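Local coordinates for cupin domain protein (PDB 5ZBE) that is of unknown function but binds an iron(II) ion in one of its two cupin domains and may be a metal-dependent enzyme, at residues S48-V53 / F97-I102. Sequence-based numbering, arbitrary orientation. Where two conformers were deposited one is given.
Sequences SQIGMV and FDLKRI. With FE2 (Fe (II) ion), chain B.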
ATOM      1  N   SER A  48      14.139  -2.247  -2.467  1.00 22.77           N
ATOM      2  CA  SER A  48      13.455  -1.012  -2.817  1.00 24.78           C
ATOM      3  C   SER A  48      12.215  -0.877  -1.945  1.00 21.36           C
ATOM      4  O   SER A  48      11.650  -1.874  -1.514  1.00 24.35           O
ATOM      5  CB  SER A  48      13.055  -1.044  -4.280  1.00 27.31           C
ATOM      6  OG  SER A  48      14.212  -1.091  -5.106  1.00 32.56           O
ATOM      7  N   GLN A  49      11.793   0.360  -1.688  1.00 21.87           N
ATOM      8  CA  GLN A  49      10.666   0.605  -0.790  1.00 21.83           C
ATOM      9  C   GLN A  49       9.758   1.700  -1.299  1.00 22.07           C
ATOM     10  O   GLN A  49      10.222   2.706  -1.808  1.00 23.75           O
ATOM     11  CB  GLN A  49      11.183   0.967   0.604  1.00 25.22           C
ATOM     12  CG  GLN A  49      10.107   1.191   1.656  1.00 24.15           C
ATOM     13  CD  GLN A  49      10.685   1.629   2.993  1.00 23.51           C
ATOM     14  OE1 GLN A  49      10.323   2.683   3.535  1.00 25.63           O
ATOM     15  NE2 GLN A  49      11.584   0.850   3.516  1.00 22.20           N
ATOM     16  N   ILE A  50       8.452   1.473  -1.173  1.00 20.65           N
ATOM     17  CA  ILE A  50       7.454   2.498  -1.442  1.00 18.42           C
ATOM     18  C   ILE A  50       6.456   2.482  -0.328  1.00 16.77           C
ATOM     19  O   ILE A  50       6.356   1.490   0.398  1.00 18.84           O
ATOM     20  CB  ILE A  50       6.722   2.281  -2.780  1.00 20.20           C
ATOM     21  CG1 ILE A  50       6.059   0.907  -2.815  1.00 20.62           C
ATOM     22  CG2 ILE A  50       7.684   2.443  -3.944  1.00 22.78           C
ATOM     23  CD1 ILE A  50       5.318   0.617  -4.108  1.00 23.15           C
ATOM     24  N   GLY A  51       5.721   3.569  -0.164  1.00 17.77           N
ATOM     25  CA  GLY A  51       4.690   3.606   0.854  1.00 17.77           C
ATOM     26  C   GLY A  51       3.890   4.876   0.857  1.00 18.08           C
ATOM     27  O   GLY A  51       4.221   5.821   0.148  1.00 19.43           O
ATOM     28  N   MET A  52       2.818   4.873   1.651  1.00 16.69           N
ATOM     29  CA  MET A  52       1.945   6.031   1.818  0.50 18.44           C
ATOM     30  C   MET A  52       1.467   6.182   3.233  1.00 18.60           C
ATOM     31  O   MET A  52       1.299   5.195   3.946  1.00 20.35           O
ATOM     32  CB  MET A  52       0.680   5.891   0.985  0.50 20.47           C
ATOM     33  CG  MET A  52       0.922   5.577  -0.459  0.50 23.76           C
ATOM     34  SD  MET A  52      -0.638   5.610  -1.345  0.50 23.91           S
ATOM     35  CE  MET A  52      -1.410   7.149  -0.846  0.50 29.99           C
ATOM     36  N   VAL A  53       1.182   7.420   3.597  1.00 17.81           N
ATOM     37  CA  VAL A  53       0.481   7.699   4.841  1.00 18.18           C
ATOM     38  C   VAL A  53      -1.012   7.434   4.601  1.00 17.29           C
ATOM     39  O   VAL A  53      -1.576   7.893   3.601  1.00 18.68           O
ATOM     40  CB  VAL A  53       0.683   9.146   5.267  1.00 19.09           C
ATOM     41  CG1 VAL A  53      -0.140   9.476   6.507  1.00 19.28           C
ATOM     42  CG2 VAL A  53       2.175   9.410   5.495  1.00 19.40           C
ATOM     43  N   PHE A  97       1.530   2.590   5.323  1.00 17.63           N
ATOM     44  CA  PHE A  97       1.988   1.298   4.840  1.00 18.75           C
ATOM     45  C   PHE A  97       3.223   1.482   4.020  1.00 18.02           C
ATOM     46  O   PHE A  97       3.478   2.569   3.488  1.00 19.49           O
ATOM     47  CB  PHE A  97       0.930   0.539   4.013  1.00 20.96           C
ATOM     48  CG  PHE A  97       0.673   1.105   2.644  1.00 19.14           C
ATOM     49  CD1 PHE A  97       1.382   0.649   1.557  1.00 23.62           C
ATOM     50  CD2 PHE A  97      -0.287   2.082   2.451  1.00 23.44           C
ATOM     51  CE1 PHE A  97       1.147   1.155   0.291  1.00 22.22           C
ATOM     52  CE2 PHE A  97      -0.531   2.586   1.185  1.00 23.36           C
ATOM     53  CZ  PHE A  97       0.180   2.116   0.105  1.00 21.19           C
ATOM     54  N   ASP A  98       3.988   0.411   3.939  1.00 18.55           N
ATOM     55  CA  ASP A  98       5.083   0.336   2.973  1.00 19.79           C
ATOM     56  C   ASP A  98       5.258  -1.071   2.413  1.00 18.90           C
ATOM     57  O   ASP A  98       4.828  -2.056   3.004  1.00 20.84           O
ATOM     58  CB  ASP A  98       6.397   0.911   3.526  1.00 22.60           C
ATOM     59  CG  ASP A  98       7.008   0.078   4.612  1.00 29.11           C
ATOM     60  OD1 ASP A  98       6.790   0.388   5.815  1.00 36.97           O
ATOM     61  OD2 ASP A  98       7.755  -0.857   4.270  1.00 32.52           O
ATOM     62  N   LEU A  99       5.884  -1.138   1.245  1.00 19.87           N
ATOM     63  CA  LEU A  99       6.229  -2.388   0.602  1.00 22.09           C
ATOM     64  C   LEU A  99       7.711  -2.382   0.326  1.00 21.34           C
ATOM     65  O   LEU A  99       8.213  -1.425  -0.127  1.00 22.20           O
ATOM     66  CB  LEU A  99       5.563  -2.497  -0.766  1.00 20.48           C
ATOM     67  CG  LEU A  99       4.089  -2.683  -0.954  1.00 20.67           C
ATOM     68  CD1 LEU A  99       3.352  -1.392  -0.748  1.00 20.81           C
ATOM     69  CD2 LEU A  99       3.943  -3.139  -2.387  1.00 21.14           C
ATOM     70  N   LYS A 100       8.353  -3.502   0.594  1.00 18.84           N
ATOM     71  CA  LYS A 100       9.779  -3.707   0.345  1.00 22.56           C
ATOM     72  C   LYS A 100       9.963  -4.915  -0.586  1.00 20.76           C
ATOM     73  O   LYS A 100       9.376  -5.982  -0.358  1.00 21.05           O
ATOM     74  CB  LYS A 100      10.538  -3.963   1.654  1.00 23.56           C
ATOM     75  CG  LYS A 100      10.908  -2.725   2.449  1.00 31.34           C
ATOM     76  CD  LYS A 100      11.687  -3.108   3.705  1.00 39.36           C
ATOM     77  CE  LYS A 100      10.786  -3.304   4.923  1.00 52.85           C
ATOM     78  NZ  LYS A 100      10.263  -2.026   5.516  1.00 53.71           N
ATOM     79  N   ARG A 101      10.793  -4.756  -1.613  1.00 21.60           N
ATOM     80  CA  ARG A 101      11.031  -5.809  -2.601  1.00 21.60           C
ATOM     81  C   ARG A 101      12.388  -5.579  -3.249  1.00 22.09           C
ATOM     82  O   ARG A 101      12.736  -4.437  -3.539  1.00 24.61           O
ATOM     83  CB  ARG A 101       9.939  -5.729  -3.660  1.00 25.81           C
ATOM     84  CG  ARG A 101      10.025  -6.727  -4.794  1.00 26.94           C
ATOM     85  CD  ARG A 101       8.887  -6.429  -5.750  1.00 23.41           C
ATOM     86  NE  ARG A 101       8.821  -7.353  -6.875  1.00 29.49           N
ATOM     87  CZ  ARG A 101       8.218  -8.536  -6.837  1.00 30.21           C
ATOM     88  NH1 ARG A 101       8.206  -9.303  -7.923  1.00 36.80           N
ATOM     89  NH2 ARG A 101       7.610  -8.959  -5.733  1.00 29.97           N
ATOM     90  N   ILE A 102      13.147  -6.653  -3.481  1.00 23.83           N
ATOM     91  CA  ILE A 102      14.348  -6.543  -4.293  1.00 25.89           C
ATOM     92  C   ILE A 102      13.893  -6.397  -5.744  1.00 25.61           C
ATOM     93  O   ILE A 102      13.199  -7.255  -6.287  1.00 29.62           O
ATOM     94  CB  ILE A 102      15.251  -7.779  -4.191  1.00 28.80           C
ATOM     95  CG1 ILE A 102      15.730  -7.988  -2.755  1.00 37.04           C
ATOM     96  CG2 ILE A 102      16.407  -7.643  -5.179  1.00 33.89           C
ATOM     97  CD1 ILE A 102      16.794  -7.015  -2.314  1.00 40.25           C
TER
HETATM   98 FE   FE2 B 301      13.141   1.267   4.960  1.00 25.55          FE
HETATM   99  O   HOH W   1      12.243  -0.267   6.082  1.00 31.11           O
HETATM  100  O   HOH W   2      11.790   2.485   6.060  1.00 25.79           O
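Met-52 and Phe-97, Ile-50 and Leu-99, and Ser-48 and Arg-101 form the hydrogen-bonded pairs of an antiparallel ladder, the N-to-C directions of its two segments lying 169° apart. On the mostly apolar face, Phe-97 has CG wedged between its backbone N and carbonyl carbon (chi1 72°), which swings the ring beneath the neighbouring strand: Met-52 N lies over one face, and CB of Met-52 is 3.5 Å from CE2 of Phe-97. Ile-50 CG1 packs on Leu-99 CB at 4.0 Å, and Ile-206 of the other cupin domain touches both Phe-97 and Leu-99.

Glycine suits position 51 because a CB there would point toward Phe-97 O and Asp-98 CB. On this polar face, the extended Gln-49 carries its amide to the iron, joining His-43, His-45, His-84 and two waters. The amide stacks on the Asp-98 carboxylate, their planes 29° apart. Lys-100, long enough to curl back, makes a hydrogen-bonded salt bridge from NZ to Asp-98 OD2 (3.0 Å, syn side, somewhat out of plane) and donates to an iron-bound water at 2.7 Å. The ladder thus turns a metal-binding face into its own barrel, where Asp-98 steadies the Lys-100 ammonium, which probably orients that water.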